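Long-range contacts in sugar phosphate isomerase/epimerase (Parabacteroides distasonis, PDB 3OBE), which is probably an isomerase or epimerase acting on sugar phosphates, built on a xylose isomerase-like TIM barrel: residues M23-S29 with Y274-L278; V213-V219 with R239-I245; P229-E234 with I262-E268. One frame throughout, in Å; residues are numbered along the deposited sequence.

Contact 1: residues M23-S29 with Y274-L278; sequences MGLQTYS and YYVEL. With EOH (ethanol), chain D.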
# COMPACT_ATOMS: atom_id res chain seq x y z
N MSE A 23 -1.65 -11.87 -6.52
CA MSE A 23 -0.86 -11.61 -5.33
C MSE A 23 0.15 -10.50 -5.60
O MSE A 23 0.95 -10.58 -6.54
CB MSE A 23 -0.14 -12.89 -4.88
CG MSE A 23 0.80 -12.69 -3.77
SE MSE A 23 1.49 -14.50 -3.34
CE MSE A 23 2.65 -14.67 -4.65
N GLY A 24 0.11 -9.45 -4.78
CA GLY A 24 1.04 -8.36 -4.96
C GLY A 24 2.20 -8.30 -3.98
O GLY A 24 2.17 -8.91 -2.89
N LEU A 25 3.20 -7.53 -4.38
CA LEU A 25 4.39 -7.28 -3.55
C LEU A 25 4.74 -5.82 -3.62
O LEU A 25 4.85 -5.27 -4.73
CB LEU A 25 5.61 -8.08 -4.09
CG LEU A 25 6.93 -7.85 -3.32
CD1 LEU A 25 6.86 -8.43 -1.91
CD2 LEU A 25 8.13 -8.45 -4.04
N GLN A 26 4.99 -5.21 -2.46
CA GLN A 26 5.62 -3.89 -2.41
C GLN A 26 7.13 -4.07 -2.58
O GLN A 26 7.79 -4.71 -1.78
CB GLN A 26 5.27 -3.17 -1.12
CG GLN A 26 6.14 -1.96 -0.74
CD GLN A 26 6.28 -0.92 -1.84
OE1 GLN A 26 7.36 -0.76 -2.40
NE2 GLN A 26 5.18 -0.22 -2.17
N THR A 27 7.68 -3.55 -3.67
CA THR A 27 9.01 -3.87 -4.04
C THR A 27 10.13 -3.26 -3.16
O THR A 27 11.32 -3.68 -3.22
CB THR A 27 9.29 -3.45 -5.50
OG1 THR A 27 9.12 -2.04 -5.63
CG2 THR A 27 8.37 -4.25 -6.51
N TYR A 28 9.74 -2.29 -2.34
CA TYR A 28 10.63 -1.78 -1.33
C TYR A 28 11.12 -2.92 -0.41
O TYR A 28 12.23 -2.84 0.12
CB TYR A 28 9.92 -0.71 -0.53
CG TYR A 28 10.83 0.04 0.42
CD1 TYR A 28 11.78 0.92 -0.05
CD2 TYR A 28 10.72 -0.18 1.80
CE1 TYR A 28 12.61 1.61 0.83
CE2 TYR A 28 11.55 0.50 2.68
CZ TYR A 28 12.48 1.37 2.19
OH TYR A 28 13.28 2.06 3.08
N SER A 29 10.34 -3.99 -0.32
CA SER A 29 10.74 -5.19 0.45
C SER A 29 12.07 -5.77 0.04
O SER A 29 12.71 -6.40 0.87
CB SER A 29 9.69 -6.31 0.29
OG SER A 29 8.41 -5.85 0.70
N TYR A 274 -4.16 -7.02 -2.65
CA TYR A 274 -3.23 -6.82 -1.58
C TYR A 274 -1.77 -6.88 -2.01
O TYR A 274 -1.41 -7.51 -3.02
CB TYR A 274 -3.46 -7.85 -0.47
CG TYR A 274 -3.10 -9.28 -0.86
CD1 TYR A 274 -1.82 -9.78 -0.68
CD2 TYR A 274 -4.06 -10.13 -1.41
CE1 TYR A 274 -1.50 -11.08 -1.03
CE2 TYR A 274 -3.73 -11.41 -1.81
CZ TYR A 274 -2.48 -11.88 -1.59
OH TYR A 274 -2.22 -13.19 -1.96
N TYR A 275 -0.93 -6.24 -1.22
CA TYR A 275 0.50 -6.28 -1.44
C TYR A 275 1.20 -6.73 -0.19
O TYR A 275 0.97 -6.20 0.91
CB TYR A 275 1.03 -4.90 -1.88
CG TYR A 275 0.33 -4.44 -3.12
CD1 TYR A 275 0.78 -4.79 -4.38
CD2 TYR A 275 -0.82 -3.63 -3.03
CE1 TYR A 275 0.09 -4.37 -5.54
CE2 TYR A 275 -1.52 -3.26 -4.15
CZ TYR A 275 -1.05 -3.60 -5.41
OH TYR A 275 -1.77 -3.21 -6.52
N VAL A 276 2.07 -7.73 -0.38
CA VAL A 276 2.99 -8.18 0.65
C VAL A 276 4.12 -7.17 0.88
O VAL A 276 4.67 -6.61 -0.08
CB VAL A 276 3.60 -9.55 0.23
CG1 VAL A 276 4.68 -10.00 1.17
CG2 VAL A 276 2.48 -10.62 0.13
N GLU A 277 4.50 -7.00 2.13
CA GLU A 277 5.70 -6.25 2.47
C GLU A 277 6.46 -6.96 3.57
O GLU A 277 5.86 -7.49 4.50
CB GLU A 277 5.41 -4.82 2.87
CG GLU A 277 6.72 -4.00 3.08
CD GLU A 277 6.57 -2.49 2.96
OE1 GLU A 277 5.46 -2.00 2.69
OE2 GLU A 277 7.62 -1.82 3.14
N LEU A 278 7.78 -6.93 3.47
CA LEU A 278 8.69 -7.38 4.52
C LEU A 278 9.70 -6.29 4.83
O LEU A 278 10.19 -5.62 3.94
CB LEU A 278 9.48 -8.62 4.14
CG LEU A 278 8.83 -9.99 4.17
CD1 LEU A 278 7.69 -10.15 3.19
CD2 LEU A 278 9.89 -11.13 4.01
C1 EOH D . -2.96 -8.12 -6.20
C2 EOH D . -2.80 -6.60 -6.22
O EOH D . -3.64 -8.69 -5.09

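Contact 2: residues V213-V219 with R239-I245; sequences VMFELDV and RFKLLHI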
# COMPACT_ATOMS: atom_id res chain seq x y z
N VAL A 213 -11.32 8.77 -1.98
CA VAL A 213 -10.27 8.25 -1.15
C VAL A 213 -10.60 6.86 -0.66
O VAL A 213 -11.68 6.63 -0.11
CB VAL A 213 -10.04 9.17 0.06
CG1 VAL A 213 -9.06 8.54 1.11
CG2 VAL A 213 -9.53 10.53 -0.41
N MSE A 214 -9.64 5.93 -0.83
CA MSE A 214 -9.73 4.63 -0.16
C MSE A 214 -8.49 4.44 0.71
O MSE A 214 -7.61 5.33 0.80
CB MSE A 214 -9.91 3.52 -1.20
CG MSE A 214 -8.83 3.42 -2.27
SE MSE A 214 -7.26 2.43 -1.67
CE MSE A 214 -6.29 2.56 -3.36
N PHE A 215 -8.45 3.32 1.43
CA PHE A 215 -7.45 3.04 2.42
C PHE A 215 -6.80 1.70 2.10
O PHE A 215 -7.49 0.71 1.75
CB PHE A 215 -8.01 3.12 3.86
CG PHE A 215 -8.37 4.56 4.26
CD1 PHE A 215 -9.57 5.12 3.83
CD2 PHE A 215 -7.47 5.37 4.93
CE1 PHE A 215 -9.86 6.42 4.11
CE2 PHE A 215 -7.80 6.70 5.23
CZ PHE A 215 -8.96 7.22 4.80
N GLU A 216 -5.48 1.70 2.25
CA GLU A 216 -4.66 0.47 2.15
C GLU A 216 -4.35 0.09 3.57
O GLU A 216 -3.44 0.64 4.20
CB GLU A 216 -3.41 0.74 1.32
CG GLU A 216 -2.43 -0.45 1.14
CD GLU A 216 -1.36 -0.14 0.18
OE1 GLU A 216 -0.53 0.70 0.53
OE2 GLU A 216 -1.28 -0.81 -0.89
N LEU A 217 -5.13 -0.84 4.09
CA LEU A 217 -5.06 -1.20 5.49
C LEU A 217 -3.84 -2.05 5.73
O LEU A 217 -3.73 -3.13 5.18
CB LEU A 217 -6.29 -1.94 5.96
CG LEU A 217 -6.27 -2.35 7.43
CD1 LEU A 217 -6.02 -1.11 8.36
CD2 LEU A 217 -7.49 -3.13 7.77
N ASP A 218 -2.94 -1.53 6.54
CA ASP A 218 -1.78 -2.33 7.01
C ASP A 218 -2.19 -3.15 8.22
O ASP A 218 -2.34 -2.64 9.31
CB ASP A 218 -0.54 -1.54 7.32
CG ASP A 218 0.68 -2.43 7.25
OD1 ASP A 218 0.72 -3.36 8.11
OD2 ASP A 218 1.52 -2.27 6.31
N VAL A 219 -2.46 -4.44 7.98
CA VAL A 219 -3.00 -5.27 9.03
C VAL A 219 -1.98 -5.45 10.15
O VAL A 219 -2.34 -5.54 11.34
CB VAL A 219 -3.56 -6.60 8.50
CG1 VAL A 219 -4.73 -6.31 7.59
CG2 VAL A 219 -2.45 -7.44 7.80
N ARG A 239 -14.36 1.14 2.53
CA ARG A 239 -13.22 2.08 2.50
C ARG A 239 -11.84 1.43 2.37
O ARG A 239 -10.93 1.98 1.77
CB ARG A 239 -13.21 2.94 3.75
CG ARG A 239 -14.51 3.66 4.08
CD ARG A 239 -15.10 4.48 2.97
NE ARG A 239 -14.16 5.43 2.42
CZ ARG A 239 -13.83 6.58 3.00
NH1 ARG A 239 -14.36 6.91 4.17
NH2 ARG A 239 -12.96 7.38 2.41
N PHE A 240 -11.70 0.22 2.92
CA PHE A 240 -10.46 -0.53 2.85
C PHE A 240 -10.45 -1.35 1.59
O PHE A 240 -10.96 -2.48 1.58
CB PHE A 240 -10.34 -1.36 4.14
CG PHE A 240 -10.11 -0.54 5.35
CD1 PHE A 240 -8.99 0.27 5.42
CD2 PHE A 240 -10.99 -0.53 6.43
CE1 PHE A 240 -8.74 1.06 6.55
CE2 PHE A 240 -10.73 0.26 7.52
CZ PHE A 240 -9.62 1.02 7.59
N LYS A 241 -9.91 -0.79 0.51
CA LYS A 241 -9.96 -1.42 -0.79
C LYS A 241 -8.70 -2.25 -1.11
O LYS A 241 -8.74 -3.11 -2.00
CB LYS A 241 -10.22 -0.39 -1.92
CG LYS A 241 -11.63 0.25 -1.88
CD LYS A 241 -11.91 1.09 -3.13
CE LYS A 241 -13.30 1.73 -3.13
NZ LYS A 241 -13.44 2.73 -4.21
N LEU A 242 -7.62 -1.97 -0.40
CA LEU A 242 -6.37 -2.73 -0.48
C LEU A 242 -5.95 -3.13 0.93
O LEU A 242 -6.25 -2.44 1.93
CB LEU A 242 -5.25 -1.91 -1.12
CG LEU A 242 -5.41 -1.39 -2.53
CD1 LEU A 242 -4.27 -0.42 -2.87
CD2 LEU A 242 -5.51 -2.55 -3.52
N LEU A 243 -5.17 -4.21 1.04
CA LEU A 243 -4.42 -4.47 2.23
C LEU A 243 -2.94 -4.44 1.92
O LEU A 243 -2.52 -4.80 0.80
CB LEU A 243 -4.71 -5.85 2.81
CG LEU A 243 -6.18 -6.21 3.11
CD1 LEU A 243 -6.36 -7.68 3.61
CD2 LEU A 243 -6.79 -5.18 4.08
N HIS A 244 -2.16 -4.11 2.95
CA HIS A 244 -0.79 -4.60 3.04
C HIS A 244 -0.78 -5.83 3.93
O HIS A 244 -1.35 -5.81 5.04
CB HIS A 244 0.16 -3.56 3.58
CG HIS A 244 0.94 -2.88 2.51
ND1 HIS A 244 2.24 -2.45 2.68
CD2 HIS A 244 0.58 -2.53 1.26
CE1 HIS A 244 2.66 -1.87 1.57
NE2 HIS A 244 1.67 -1.89 0.69
N ILE A 245 -0.18 -6.90 3.41
CA ILE A 245 -0.01 -8.14 4.13
C ILE A 245 1.44 -8.19 4.59
O ILE A 245 2.38 -8.26 3.77
CB ILE A 245 -0.41 -9.38 3.26
CG1 ILE A 245 -1.92 -9.34 2.96
CG2 ILE A 245 0.04 -10.71 3.91
CD1 ILE A 245 -2.82 -9.53 4.24
O HOH W 1 -13.41 4.43 -0.11
O HOH W 2 3.49 -3.13 5.04
O HOH W 3 0.25 -5.70 7.20

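Contact 3: residues P229-E234 with I262-E268; sequences PVEWME and IFKKAYE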
# COMPACT_ATOMS: atom_id res chain seq x y z
N PRO A 229 -7.44 -5.67 13.12
CA PRO A 229 -7.72 -5.19 11.77
C PRO A 229 -9.06 -5.67 11.21
O PRO A 229 -9.70 -4.95 10.41
CB PRO A 229 -6.54 -5.72 10.95
CG PRO A 229 -5.93 -6.78 11.77
CD PRO A 229 -6.21 -6.49 13.17
N VAL A 230 -9.54 -6.82 11.67
CA VAL A 230 -10.83 -7.34 11.22
C VAL A 230 -11.95 -6.40 11.68
O VAL A 230 -12.91 -6.16 10.94
CB VAL A 230 -11.04 -8.79 11.65
CG1 VAL A 230 -12.47 -9.20 11.40
CG2 VAL A 230 -10.04 -9.67 10.88
N GLU A 231 -11.80 -5.83 12.87
CA GLU A 231 -12.78 -4.90 13.41
C GLU A 231 -12.84 -3.62 12.56
O GLU A 231 -13.93 -3.11 12.28
CB GLU A 231 -12.47 -4.55 14.87
CG GLU A 231 -13.62 -3.85 15.53
CD GLU A 231 -13.35 -3.54 17.02
OE1 GLU A 231 -12.25 -3.87 17.52
OE2 GLU A 231 -14.24 -2.94 17.66
N TRP A 232 -11.67 -3.10 12.18
CA TRP A 232 -11.62 -1.94 11.29
C TRP A 232 -12.29 -2.22 9.94
O TRP A 232 -13.08 -1.41 9.46
CB TRP A 232 -10.21 -1.41 11.16
CG TRP A 232 -9.79 -0.72 12.38
CD1 TRP A 232 -9.29 -1.28 13.52
CD2 TRP A 232 -9.88 0.69 12.63
NE1 TRP A 232 -9.04 -0.32 14.45
CE2 TRP A 232 -9.40 0.91 13.94
CE3 TRP A 232 -10.35 1.80 11.89
CZ2 TRP A 232 -9.34 2.18 14.51
CZ3 TRP A 232 -10.31 3.07 12.47
CH2 TRP A 232 -9.80 3.25 13.75
N MSE A 233 -11.98 -3.38 9.35
CA MSE A 233 -12.56 -3.81 8.08
C MSE A 233 -14.08 -3.94 8.18
O MSE A 233 -14.82 -3.48 7.30
CB MSE A 233 -11.89 -5.13 7.63
CG MSE A 233 -10.39 -4.97 7.32
SE MSE A 233 -9.42 -6.68 7.32
CE MSE A 233 -10.03 -7.50 5.66
N GLU A 234 -14.57 -4.50 9.29
CA GLU A 234 -15.99 -4.64 9.52
C GLU A 234 -16.69 -3.29 9.70
O GLU A 234 -17.84 -3.12 9.29
CB GLU A 234 -16.22 -5.52 10.77
CG GLU A 234 -17.62 -5.76 11.08
CD GLU A 234 -18.39 -6.54 9.95
OE1 GLU A 234 -17.80 -7.26 9.06
OE2 GLU A 234 -19.61 -6.39 9.98
N ILE A 262 -8.35 -12.49 8.59
CA ILE A 262 -8.12 -11.29 7.80
C ILE A 262 -8.58 -11.49 6.36
O ILE A 262 -9.34 -10.66 5.82
CB ILE A 262 -6.65 -10.85 7.88
CG1 ILE A 262 -6.36 -10.29 9.28
CG2 ILE A 262 -6.28 -9.85 6.78
CD1 ILE A 262 -4.90 -10.18 9.62
N PHE A 263 -8.19 -12.62 5.78
CA PHE A 263 -8.60 -12.92 4.41
C PHE A 263 -10.09 -13.22 4.29
O PHE A 263 -10.72 -12.71 3.39
CB PHE A 263 -7.75 -14.06 3.85
CG PHE A 263 -6.46 -13.58 3.28
CD1 PHE A 263 -6.38 -13.02 2.02
CD2 PHE A 263 -5.30 -13.66 4.03
CE1 PHE A 263 -5.18 -12.54 1.55
CE2 PHE A 263 -4.15 -13.21 3.56
CZ PHE A 263 -4.07 -12.64 2.33
N LYS A 264 -10.67 -13.94 5.24
CA LYS A 264 -12.11 -14.15 5.25
C LYS A 264 -12.86 -12.81 5.23
O LYS A 264 -13.77 -12.63 4.42
CB LYS A 264 -12.52 -14.99 6.47
CG LYS A 264 -14.00 -15.29 6.58
CD LYS A 264 -14.30 -16.02 7.94
N LYS A 265 -12.45 -11.86 6.08
CA LYS A 265 -13.13 -10.58 6.13
C LYS A 265 -12.86 -9.77 4.85
O LYS A 265 -13.75 -9.08 4.35
CB LYS A 265 -12.68 -9.76 7.33
CG LYS A 265 -13.50 -8.48 7.53
CD LYS A 265 -15.01 -8.72 7.69
CE LYS A 265 -15.34 -9.46 9.00
NZ LYS A 265 -16.77 -9.69 9.23
N ALA A 266 -11.64 -9.89 4.33
CA ALA A 266 -11.26 -9.16 3.11
C ALA A 266 -12.18 -9.52 1.97
O ALA A 266 -12.63 -8.63 1.22
CB ALA A 266 -9.79 -9.49 2.71
N TYR A 267 -12.44 -10.81 1.81
CA TYR A 267 -13.35 -11.23 0.73
C TYR A 267 -14.78 -10.84 0.98
O TYR A 267 -15.51 -10.57 0.01
CB TYR A 267 -13.20 -12.70 0.39
CG TYR A 267 -11.77 -12.99 0.00
CD1 TYR A 267 -11.15 -12.26 -1.00
CD2 TYR A 267 -11.05 -14.01 0.63
CE1 TYR A 267 -9.84 -12.54 -1.37
CE2 TYR A 267 -9.77 -14.28 0.30
CZ TYR A 267 -9.16 -13.54 -0.70
OH TYR A 267 -7.84 -13.82 -1.05
N GLU A 268 -15.20 -10.84 2.24
CA GLU A 268 -16.52 -10.35 2.60
C GLU A 268 -16.72 -8.91 2.21
O GLU A 268 -17.76 -8.57 1.67
CB GLU A 268 -16.82 -10.51 4.09
CG GLU A 268 -17.08 -11.91 4.57
CD GLU A 268 -17.26 -11.96 6.11
OE1 GLU A 268 -17.71 -10.95 6.71
OE2 GLU A 268 -16.93 -13.00 6.71
O HOH W 4 -18.85 -8.31 6.39

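Contact 1: residues M23-S29 with Y274-L278
The first torsion of S29 (chi1 -57°) sets OG beside its own backbone N, where it faces the backbone of L278. The N-H of L278 gives a straight bond to this oxygen, with L278 N to S29 OG 3.0 Å. S29 OG in turn donates to Q26 O at 2.8 Å, in the carbonyl plane. Q26 O also accepts from S29 N, so two donors grip it. The hydroxyl thus relays between the turn after strand 24-26 and the end of the other segment. CG anti to N (chi1 164°) lays the Q26 chain alongside that of E277, and Q26 CG lies 3.5 Å from E277 OE1. Q26 OE1 takes the N-H of Y28 on a lone pair, while NE2 bonds to E54 and I55. E277 OE2 meets the Y28 ring at its edge.

The two segments form the parallel pair that closes the TIM barrel, first strand against last. V276 N gives a nearly straight bond to G24 O (2.8 Å), from above the carbonyl plane. Q26 N reaches V276 O at 2.8 Å, nearly along the C=O axis. G24 has no side chain, and the Y275 ring comes up to it, with CD1 3.6 Å from G24 CA. L25 packs on the other face, its CD1 4.1 Å from V276 CB. M23 CG rests near the hydroxyl end of Y274. An ethanol, probably from the crystallisation liquor, accepts a bond from Y274 N, and its oxygen sits over one face of the Y274 ring.

Contact 2: residues V213-V219 with R239-I245
V213 O accepts a straight bond from R239 NH2 at 2.9 Å. The oxygen lies in the guanidinium plane, but NH2 comes from above the carbonyl plane. NH1 of R239 holds L205 O. Water 1 accepts from R239 NE and may donate to V213 O. M214 CB packs on K241 CD, and its CE lies 3.6 Å from L242 CD1. F215 N bonds to R239 O, and the F215 ring edge meets one face of the guanidinium. F215 O takes weak bonds from K241 N and L242 N, where a beta bulge shifts the register. E216 crosses H244, its CD 3.3 Å from H244 CD2. E216 OE1 bonds to H96, and H244 NE2 to E54. L217 covers one face of the F240 ring, and its backbone bonds L242 O and H244 N. With CG anti to its N (chi1 -158°), D218 lays OD2 3.3 Å from H244 CB. H169 NE2 bonds to OD2, water 2 links OD2 to H244 ND1, and water 3 links OD1 to H244 O. OD1 N-caps helix 219-224 at W221 N. V219 CG2 touches I245 CD1. The pair lies in the parallel barrel sheet between strands 165-169 and 273-276. Helix 200-207 covers F215 and F240.

Contact 3: residues P229-E234 with I262-E268
E234 and K265 meet with their side chains at about a right angle. K265 NZ comes to E234 OE1 from above the carboxylate plane, 48° out of it, in a salt bridge of 2.6 Å. The same NZ reaches E268 OE1 at 3.0 Å, on the syn side of that carboxylate, though tilted out of its plane. One ammonium thus bridges two acids, one on each helix. The two OE1 atoms are 4.4 Å apart. The lysine and water 4, which donates to both, probably ease their mutual repulsion. K265 gets there with CG anti to N (chi1 -173°) and bends at chi2 and chi3. The bent chain also crosses V230 at about a right angle, and its CE lies 3.8 Å from V230 CG1.

Below these charges the contact is apolar. M233 points toward the other helix, and its CB packs 3.7 Å from K265 CG. The chain bends at chi3 and brings the CE methyl 3.6 Å from A266 CB, close to the backbone of I262 and A266 as well. M233 has two conformers; this holds for one. V230 CG2 sits 4.1 Å from I262 CG1. P229 CG meets I262 CD1, the two side chains slanting across each other.

The axes of the two segments are almost parallel, 8° apart, and come within 9.7 Å, as expected for adjacent outer helices of a TIM barrel. Beneath them lies strand 240-245, with F240 against W232 and L243 against I262 and A266. V219 of helix 219-224 touches both P229 and I262.

In the fold
From the N terminus, strand 24-26 opens the barrel, and its partner strand 273-276 comes only near the end of the chain. Contact 1 therefore closes the longest loop and encloses the other two. Within it, strand 213-218 is followed by helices 219-224 and 229-235, strand 240-245 and helix 259-269. Contact 2 joins the two strands across both helices between them, 219-224 and 229-235. Contact 3 joins helix 229-235 to helix 259-269 across strand 240-245, so the loops of contacts 2 and 3 cross. Y275 and I245 bring contacts 1 and 2 together in one sheet. L217 and M233 join contact 2 to the helical layer of contact 3.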